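Local coordinates for ribonucleoside-diphosphate reductase, alpha chain (Actinobacillus ureae ATCC 25976, PDB 6DQX), which probably reduces ribonucleoside diphosphates to deoxyribonucleotides, as the catalytic subunit of a class Id ribonucleotide reductase, at residues Gly133-Gly145 and Phe181-Trp195. Residues are numbered along the deposited sequence; the frame is centred on the assembly and turned at random.
Sequences GTSAYFGDIRPRG and FAGYIDIEHGDIDEW. With EDO (1,2-ethanediol), chain G; EDO (1,2-ethanediol), chain H.
Trp-195 drives the edge of its six-membered ring into one face of Phe-138, a T-shaped pair with CH2 3.5 Å from Phe-138 CG and the planes at 68°. At the rim of the Phe-138 ring, CE1 meets Phe-181 CZ at 3.8 Å, and Phe-164 of helix 156-170 packs against both phenylalanines. This is the dense end. Phe-181 has CG anti to the backbone N (chi1 179°), which turns the ring's edge to Thr-134 OG1 and Ala-136 CB. Behind this cluster, strands 134-137 and 181-186 run parallel in the reductase barrel domain, linked by helix 156-170 in a beta-alpha-beta crossover; Ala-136 is gripped through both N and O. Tyr-137, on the face shared with Tyr-184, brings OH up to Asp-186 OD2, a contact modelled very short and doubtful in length; Lys-251 holds OD1. Past the strands the contact is thinner and mostly polar. His-189 NE2 donates to Ile-141 O (2.8 Å) in its ring plane, while ND1 accepts from Asp-191 N, fixing the imidazole's rotation. Asp-191 OD1 takes Arg-144 N on its syn lone pair; OD2 bonds Ser-157. On the solvent side, exposed Arg-144 grips partly exposed Glu-194 in a side-on salt bridge, NE to OE1 at 2.9 Å and NH2 to OE2 at 2.8 Å.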
ATOM      1  N   GLY A 133       8.640  13.799  -5.496  1.00 35.28           N
ATOM      2  CA  GLY A 133       7.206  14.082  -5.433  1.00 31.11           C
ATOM      3  C   GLY A 133       6.392  13.184  -6.353  1.00 26.58           C
ATOM      4  O   GLY A 133       6.862  12.753  -7.420  1.00 24.57           O
ATOM      5  N   THR A 134       5.163  12.895  -5.935  1.00 21.95           N
ATOM      6  CA  THR A 134       4.266  12.077  -6.728  1.00 18.61           C
ATOM      7  C   THR A 134       2.853  12.595  -6.694  1.00 15.37           C
ATOM      8  O   THR A 134       2.437  13.342  -5.799  1.00 14.55           O
ATOM      9  CB  THR A 134       4.250  10.595  -6.259  1.00 19.48           C
ATOM     10  OG1 THR A 134       3.912  10.564  -4.880  1.00 21.92           O
ATOM     11  CG2 THR A 134       5.583   9.969  -6.442  1.00 19.83           C
ATOM     12  N   SER A 135       2.086  12.166  -7.669  1.00 13.39           N
ATOM     13  CA  SER A 135       0.699  12.565  -7.742  1.00 13.30           C
ATOM     14  C   SER A 135      -0.085  11.543  -8.524  1.00 12.90           C
ATOM     15  O   SER A 135       0.480  10.783  -9.343  1.00 13.02           O
ATOM     16  CB  SER A 135       0.579  13.957  -8.422  1.00 13.17           C
ATOM     17  OG  SER A 135       1.098  13.881  -9.743  1.00 13.65           O
ATOM     18  N   ALA A 136      -1.395  11.570  -8.346  1.00 12.41           N
ATOM     19  CA  ALA A 136      -2.261  10.694  -9.103  1.00 12.54           C
ATOM     20  C   ALA A 136      -3.678  11.178  -9.290  1.00 12.05           C
ATOM     21  O   ALA A 136      -4.236  11.947  -8.472  1.00 12.11           O
ATOM     22  CB  ALA A 136      -2.247   9.273  -8.482  1.00 11.91           C
ATOM     23  N   TYR A 137      -4.283  10.712 -10.367  1.00 12.52           N
ATOM     24  CA  TYR A 137      -5.676  11.028 -10.682  1.00 13.07           C
ATOM     25  C   TYR A 137      -6.604   9.896 -10.223  1.00 13.60           C
ATOM     26  O   TYR A 137      -6.457   8.769 -10.684  1.00 14.25           O
ATOM     27  CB  TYR A 137      -5.855  11.241 -12.174  1.00 13.65           C
ATOM     28  CG  TYR A 137      -7.274  11.523 -12.611  1.00 13.37           C
ATOM     29  CD1 TYR A 137      -7.949  12.671 -12.176  1.00 14.38           C
ATOM     30  CD2 TYR A 137      -7.950  10.658 -13.447  1.00 13.49           C
ATOM     31  CE1 TYR A 137      -9.257  12.939 -12.592  1.00 14.40           C
ATOM     32  CE2 TYR A 137      -9.268  10.902 -13.854  1.00 13.71           C
ATOM     33  CZ  TYR A 137      -9.909  12.053 -13.419  1.00 14.07           C
ATOM     34  OH  TYR A 137     -11.196  12.331 -13.826  1.00 13.85           O
ATOM     35  N   PHE A 138      -7.584  10.263  -9.399  1.00 13.92           N
ATOM     36  CA  PHE A 138      -8.565   9.333  -8.767  1.00 14.74           C
ATOM     37  C   PHE A 138      -9.940   9.348  -9.409  1.00 16.09           C
ATOM     38  O   PHE A 138     -10.814   8.530  -9.048  1.00 16.98           O
ATOM     39  CB  PHE A 138      -8.703   9.677  -7.275  1.00 14.86           C
ATOM     40  CG  PHE A 138      -7.531   9.275  -6.452  1.00 14.68           C
ATOM     41  CD1 PHE A 138      -6.343   9.986  -6.508  1.00 14.64           C
ATOM     42  CD2 PHE A 138      -7.598   8.170  -5.599  1.00 14.22           C
ATOM     43  CE1 PHE A 138      -5.253   9.638  -5.751  1.00 14.56           C
ATOM     44  CE2 PHE A 138      -6.509   7.829  -4.843  1.00 14.84           C
ATOM     45  CZ  PHE A 138      -5.326   8.543  -4.908  1.00 15.25           C
ATOM     46  N   GLY A 139     -10.168  10.252 -10.361  1.00 15.51           N
ATOM     47  CA  GLY A 139     -11.512  10.526 -10.841  1.00 15.92           C
ATOM     48  C   GLY A 139     -12.220   9.474 -11.672  1.00 16.30           C
ATOM     49  O   GLY A 139     -13.432   9.575 -11.893  1.00 17.38           O
ATOM     50  N   ASP A 140     -11.490   8.482 -12.174  1.00 16.74           N
ATOM     51  CA  ASP A 140     -12.122   7.378 -12.889  1.00 18.42           C
ATOM     52  C   ASP A 140     -12.401   6.165 -11.995  1.00 18.07           C
ATOM     53  O   ASP A 140     -12.960   5.179 -12.471  1.00 19.89           O
ATOM     54  CB  ASP A 140     -11.314   7.003 -14.143  1.00 19.47           C
ATOM     55  CG  ASP A 140     -11.564   7.969 -15.312  1.00 20.39           C
ATOM     56  OD1 ASP A 140     -12.550   8.721 -15.299  1.00 19.75           O
ATOM     57  OD2 ASP A 140     -10.779   7.936 -16.273  1.00 22.54           O
ATOM     58  N   ILE A 141     -12.047   6.252 -10.718  1.00 18.81           N
ATOM     59  CA  ILE A 141     -12.484   5.248  -9.725  1.00 19.63           C
ATOM     60  C   ILE A 141     -13.992   5.420  -9.488  1.00 20.93           C
ATOM     61  O   ILE A 141     -14.487   6.521  -9.200  1.00 19.60           O
ATOM     62  CB  ILE A 141     -11.706   5.384  -8.400  1.00 20.10           C
ATOM     63  CG1 ILE A 141     -10.207   5.137  -8.624  1.00 18.95           C
ATOM     64  CG2 ILE A 141     -12.257   4.418  -7.357  1.00 21.50           C
ATOM     65  CD1 ILE A 141      -9.335   5.524  -7.455  1.00 20.26           C
ATOM     66  N   ARG A 142     -14.745   4.326  -9.559  1.00 21.77           N
ATOM     67  CA  ARG A 142     -16.183   4.430  -9.361  1.00 22.85           C
ATOM     68  C   ARG A 142     -16.465   4.873  -7.915  1.00 20.74           C
ATOM     69  O   ARG A 142     -15.706   4.525  -7.022  1.00 20.95           O
ATOM     70  CB  ARG A 142     -16.869   3.109  -9.666  1.00 26.98           C
ATOM     71  CG  ARG A 142     -17.191   2.900 -11.143  1.00 32.56           C
ATOM     72  CD  ARG A 142     -17.752   1.506 -11.411  1.00 38.02           C
ATOM     73  NE  ARG A 142     -16.746   0.467 -11.160  1.00 42.22           N
ATOM     74  CZ  ARG A 142     -16.554  -0.201 -10.020  1.00 46.49           C
ATOM     75  NH1 ARG A 142     -15.587  -1.114  -9.962  1.00 48.44           N
ATOM     76  NH2 ARG A 142     -17.297   0.025  -8.939  1.00 50.14           N
ATOM     77  N   PRO A 143     -17.525   5.664  -7.699  1.00 21.03           N
ATOM     78  CA  PRO A 143     -17.818   6.248  -6.383  1.00 21.10           C
ATOM     79  C   PRO A 143     -18.401   5.260  -5.361  1.00 22.80           C
ATOM     80  O   PRO A 143     -18.817   4.159  -5.732  1.00 22.57           O
ATOM     81  CB  PRO A 143     -18.833   7.340  -6.705  1.00 21.85           C
ATOM     82  CG  PRO A 143     -19.513   6.880  -7.935  1.00 22.91           C
ATOM     83  CD  PRO A 143     -18.500   6.097  -8.717  1.00 22.68           C
ATOM     84  N   ARG A 144     -18.407   5.669  -4.094  1.00 23.65           N
ATOM     85  CA  ARG A 144     -18.903   4.839  -2.998  1.00 25.10           C
ATOM     86  C   ARG A 144     -20.327   4.397  -3.330  1.00 25.64           C
ATOM     87  O   ARG A 144     -21.150   5.208  -3.747  1.00 24.71           O
ATOM     88  CB  ARG A 144     -18.898   5.620  -1.685  1.00 25.93           C
ATOM     89  CG  ARG A 144     -19.261   4.786  -0.464  1.00 27.52           C
ATOM     90  CD  ARG A 144     -19.259   5.629   0.798  1.00 29.49           C
ATOM     91  NE  ARG A 144     -17.907   6.026   1.175  1.00 30.29           N
ATOM     92  CZ  ARG A 144     -17.001   5.239   1.759  1.00 31.85           C
ATOM     93  NH1 ARG A 144     -17.254   3.956   2.047  1.00 33.27           N
ATOM     94  NH2 ARG A 144     -15.802   5.741   2.048  1.00 31.76           N
ATOM     95  N   GLY A 145     -20.594   3.100  -3.172  1.00 28.25           N
ATOM     96  CA  GLY A 145     -21.923   2.535  -3.443  1.00 29.65           C
ATOM     97  C   GLY A 145     -22.099   1.889  -4.809  1.00 32.97           C
ATOM     98  O   GLY A 145     -23.113   1.237  -5.049  1.00 33.24           O
ATOM     99  N   PHE A 181       2.694  13.531  -1.691  1.00 18.36           N
ATOM    100  CA  PHE A 181       1.752  13.032  -2.669  1.00 16.24           C
ATOM    101  C   PHE A 181       0.540  13.938  -2.769  1.00 15.57           C
ATOM    102  O   PHE A 181       0.038  14.455  -1.747  1.00 15.71           O
ATOM    103  CB  PHE A 181       1.322  11.602  -2.272  1.00 15.26           C
ATOM    104  CG  PHE A 181       0.331  10.981  -3.207  1.00 13.70           C
ATOM    105  CD1 PHE A 181       0.746  10.390  -4.400  1.00 14.32           C
ATOM    106  CD2 PHE A 181      -0.995  10.931  -2.887  1.00 13.54           C
ATOM    107  CE1 PHE A 181      -0.167   9.792  -5.253  1.00 12.96           C
ATOM    108  CE2 PHE A 181      -1.918  10.362  -3.732  1.00 12.64           C
ATOM    109  CZ  PHE A 181      -1.503   9.786  -4.927  1.00 12.95           C
ATOM    110  N   ALA A 182       0.056  14.133  -3.983  1.00 14.70           N
ATOM    111  CA  ALA A 182      -1.182  14.844  -4.227  1.00 14.92           C
ATOM    112  C   ALA A 182      -2.124  14.031  -5.060  1.00 14.15           C
ATOM    113  O   ALA A 182      -1.764  13.538  -6.145  1.00 13.28           O
ATOM    114  CB  ALA A 182      -0.926  16.183  -4.927  1.00 14.82           C
ATOM    115  N   GLY A 183      -3.345  13.883  -4.566  1.00 14.09           N
ATOM    116  CA  GLY A 183      -4.400  13.203  -5.315  1.00 13.89           C
ATOM    117  C   GLY A 183      -5.345  14.203  -5.940  1.00 14.34           C
ATOM    118  O   GLY A 183      -5.676  15.196  -5.308  1.00 15.34           O
ATOM    119  N   TYR A 184      -5.793  13.938  -7.158  1.00 13.74           N
ATOM    120  CA  TYR A 184      -6.770  14.788  -7.852  1.00 14.12           C
ATOM    121  C   TYR A 184      -8.116  14.088  -8.078  1.00 15.16           C
ATOM    122  O   TYR A 184      -8.158  12.953  -8.557  1.00 15.55           O
ATOM    123  CB  TYR A 184      -6.197  15.237  -9.189  1.00 13.81           C
ATOM    124  CG  TYR A 184      -5.114  16.294  -9.058  1.00 13.27           C
ATOM    125  CD1 TYR A 184      -3.816  15.958  -8.701  1.00 13.66           C
ATOM    126  CD2 TYR A 184      -5.394  17.625  -9.320  1.00 13.10           C
ATOM    127  CE1 TYR A 184      -2.827  16.927  -8.599  1.00 13.81           C
ATOM    128  CE2 TYR A 184      -4.414  18.599  -9.227  1.00 13.53           C
ATOM    129  CZ  TYR A 184      -3.143  18.247  -8.880  1.00 13.52           C
ATOM    130  OH  TYR A 184      -2.177  19.203  -8.797  1.00 14.04           O
ATOM    131  N   ILE A 185      -9.198  14.815  -7.796  1.00 15.09           N
ATOM    132  CA  ILE A 185     -10.575  14.323  -7.931  1.00 15.73           C
ATOM    133  C   ILE A 185     -11.418  15.391  -8.650  1.00 16.47           C
ATOM    134  O   ILE A 185     -11.238  16.593  -8.410  1.00 17.46           O
ATOM    135  CB  ILE A 185     -11.125  13.966  -6.510  1.00 16.80           C
ATOM    136  CG1 ILE A 185     -12.416  13.156  -6.579  1.00 16.92           C
ATOM    137  CG2 ILE A 185     -11.300  15.197  -5.632  1.00 16.78           C
ATOM    138  CD1 ILE A 185     -12.205  11.736  -7.034  1.00 16.31           C
ATOM    139  N   ASP A 186     -12.338  14.975  -9.515  1.00 16.51           N
ATOM    140  CA  ASP A 186     -13.210  15.935 -10.215  1.00 17.99           C
ATOM    141  C   ASP A 186     -14.286  16.457  -9.252  1.00 19.20           C
ATOM    142  O   ASP A 186     -14.770  15.703  -8.386  1.00 17.97           O
ATOM    143  CB  ASP A 186     -13.830  15.300 -11.420  1.00 19.57           C
ATOM    144  CG  ASP A 186     -12.780  14.727 -12.367  1.00 21.41           C
ATOM    145  OD1 ASP A 186     -12.283  15.451 -13.270  1.00 20.28           O
ATOM    146  OD2 ASP A 186     -12.411  13.557 -12.148  1.00 20.65           O
ATOM    147  N   ILE A 187     -14.631  17.742  -9.383  1.00 18.41           N
ATOM    148  CA  ILE A 187     -15.642  18.365  -8.497  1.00 19.10           C
ATOM    149  C   ILE A 187     -17.025  17.723  -8.664  1.00 18.86           C
ATOM    150  O   ILE A 187     -17.831  17.771  -7.724  1.00 18.74           O
ATOM    151  CB  ILE A 187     -15.716  19.904  -8.699  1.00 19.97           C
ATOM    152  CG1 ILE A 187     -16.396  20.580  -7.482  1.00 21.41           C
ATOM    153  CG2 ILE A 187     -16.344  20.252 -10.031  1.00 20.79           C
ATOM    154  CD1 ILE A 187     -16.204  22.074  -7.413  1.00 21.53           C
ATOM    155  N   GLU A 188     -17.271  17.105  -9.832  1.00 17.88           N
ATOM    156  CA  GLU A 188     -18.541  16.416 -10.138  1.00 19.09           C
ATOM    157  C   GLU A 188     -18.581  14.943  -9.686  1.00 18.36           C
ATOM    158  O   GLU A 188     -19.586  14.286  -9.879  1.00 18.77           O
ATOM    159  CB  GLU A 188     -18.949  16.537 -11.606  1.00 19.81           C
ATOM    160  CG  GLU A 188     -18.148  15.721 -12.625  1.00 22.14           C
ATOM    161  CD  GLU A 188     -16.890  16.425 -13.134  1.00 23.68           C
ATOM    162  OE1 GLU A 188     -16.404  17.371 -12.475  1.00 23.67           O
ATOM    163  OE2 GLU A 188     -16.363  16.002 -14.191  1.00 25.39           O
ATOM    164  N   HIS A 189     -17.504  14.466  -9.074  1.00 17.87           N
ATOM    165  CA  HIS A 189     -17.357  13.051  -8.718  1.00 17.53           C
ATOM    166  C   HIS A 189     -18.285  12.734  -7.565  1.00 18.51           C
ATOM    167  O   HIS A 189     -18.485  13.570  -6.676  1.00 17.43           O
ATOM    168  CB  HIS A 189     -15.913  12.732  -8.284  1.00 17.31           C
ATOM    169  CG  HIS A 189     -15.600  11.264  -8.257  1.00 16.72           C
ATOM    170  ND1 HIS A 189     -15.815  10.462  -7.149  1.00 16.58           N
ATOM    171  CD2 HIS A 189     -15.078  10.451  -9.212  1.00 17.26           C
ATOM    172  CE1 HIS A 189     -15.448   9.225  -7.428  1.00 16.47           C
ATOM    173  NE2 HIS A 189     -14.992   9.185  -8.669  1.00 16.22           N
ATOM    174  N   GLY A 190     -18.814  11.512  -7.565  1.00 20.29           N
ATOM    175  CA  GLY A 190     -19.675  11.055  -6.483  1.00 20.93           C
ATOM    176  C   GLY A 190     -19.120  11.236  -5.099  1.00 21.68           C
ATOM    177  O   GLY A 190     -19.892  11.476  -4.168  1.00 23.76           O
ATOM    178  N   ASP A 191     -17.793  11.147  -4.940  1.00 20.64           N
ATOM    179  CA  ASP A 191     -17.152  11.180  -3.632  1.00 20.57           C
ATOM    180  C   ASP A 191     -16.601  12.550  -3.214  1.00 19.42           C
ATOM    181  O   ASP A 191     -15.891  12.641  -2.217  1.00 18.82           O
ATOM    182  CB  ASP A 191     -16.019  10.146  -3.557  1.00 21.48           C
ATOM    183  CG  ASP A 191     -16.464   8.732  -3.886  1.00 21.38           C
ATOM    184  OD1 ASP A 191     -17.617   8.348  -3.568  1.00 21.39           O
ATOM    185  OD2 ASP A 191     -15.639   7.990  -4.478  1.00 19.80           O
ATOM    186  N   ILE A 192     -16.937  13.607  -3.948  1.00 19.43           N
ATOM    187  CA  ILE A 192     -16.371  14.927  -3.692  1.00 20.01           C
ATOM    188  C   ILE A 192     -16.524  15.387  -2.227  1.00 21.33           C
ATOM    189  O   ILE A 192     -15.589  15.919  -1.643  1.00 19.46           O
ATOM    190  CB  ILE A 192     -16.904  15.980  -4.714  1.00 19.90           C
ATOM    191  CG1 ILE A 192     -16.107  17.298  -4.637  1.00 20.18           C
ATOM    192  CG2 ILE A 192     -18.385  16.289  -4.537  1.00 20.39           C
ATOM    193  CD1 ILE A 192     -14.606  17.154  -4.773  1.00 20.74           C
ATOM    194  N   ASP A 193     -17.690  15.145  -1.628  1.00 24.38           N
ATOM    195  CA  ASP A 193     -17.905  15.518  -0.209  1.00 27.09           C
ATOM    196  C   ASP A 193     -16.918  14.839   0.741  1.00 25.07           C
ATOM    197  O   ASP A 193     -16.476  15.463   1.708  1.00 26.26           O
ATOM    198  CB  ASP A 193     -19.348  15.223   0.242  1.00 30.15           C
ATOM    199  CG  ASP A 193     -20.374  16.144  -0.402  1.00 34.42           C
ATOM    200  OD1 ASP A 193     -20.054  17.325  -0.656  1.00 38.12           O
ATOM    201  OD2 ASP A 193     -21.528  15.687  -0.639  1.00 38.99           O
ATOM    202  N   GLU A 194     -16.541  13.584   0.467  1.00 22.66           N
ATOM    203  CA  GLU A 194     -15.557  12.917   1.317  1.00 21.90           C
ATOM    204  C   GLU A 194     -14.173  13.553   1.181  1.00 20.11           C
ATOM    205  O   GLU A 194     -13.471  13.711   2.155  1.00 19.69           O
ATOM    206  CB  GLU A 194     -15.450  11.423   1.019  1.00 23.56           C
ATOM    207  CG  GLU A 194     -16.707  10.626   1.328  1.00 25.88           C
ATOM    208  CD  GLU A 194     -16.475   9.145   1.137  1.00 26.43           C
ATOM    209  OE1 GLU A 194     -17.048   8.556   0.183  1.00 28.68           O
ATOM    210  OE2 GLU A 194     -15.674   8.583   1.905  1.00 28.54           O
ATOM    211  N   TRP A 195     -13.779  13.876  -0.048  1.00 20.08           N
ATOM    212  CA  TRP A 195     -12.473  14.513  -0.290  1.00 19.34           C
ATOM    213  C   TRP A 195     -12.380  15.909   0.341  1.00 19.35           C
ATOM    214  O   TRP A 195     -11.340  16.273   0.860  1.00 19.38           O
ATOM    215  CB  TRP A 195     -12.202  14.605  -1.788  1.00 18.61           C
ATOM    216  CG  TRP A 195     -11.834  13.304  -2.419  1.00 17.82           C
ATOM    217  CD1 TRP A 195     -12.675  12.271  -2.732  1.00 17.94           C
ATOM    218  CD2 TRP A 195     -10.529  12.893  -2.826  1.00 17.65           C
ATOM    219  NE1 TRP A 195     -11.976  11.249  -3.329  1.00 18.04           N
ATOM    220  CE2 TRP A 195     -10.654  11.597  -3.395  1.00 17.47           C
ATOM    221  CE3 TRP A 195      -9.262  13.487  -2.768  1.00 17.64           C
ATOM    222  CZ2 TRP A 195      -9.557  10.886  -3.894  1.00 17.33           C
ATOM    223  CZ3 TRP A 195      -8.166  12.778  -3.282  1.00 18.17           C
ATOM    224  CH2 TRP A 195      -8.320  11.484  -3.812  1.00 17.84           C
TER
HETATM  225  C1  EDO G 606     -22.237  18.291  -8.677  1.00 32.87           C
HETATM  226  O1  EDO G 606     -22.257  18.254 -10.105  1.00 29.39           O
HETATM  227  C2  EDO G 606     -20.961  17.573  -8.262  1.00 34.49           C
HETATM  228  O2  EDO G 606     -20.693  17.256  -6.884  1.00 34.08           O
HETATM  229  C1  EDO H 607     -12.578  -1.708  -7.154  1.00 44.48           C
HETATM  230  O1  EDO H 607     -13.428  -2.215  -8.184  1.00 46.99           O
HETATM  231  C2  EDO H 607     -12.060  -0.350  -7.602  1.00 44.24           C
HETATM  232  O2  EDO H 607     -13.159   0.553  -7.788  1.00 43.57           O
HETATM  233  O   HOH W   1     -15.013  12.038 -12.477  1.00 28.11           O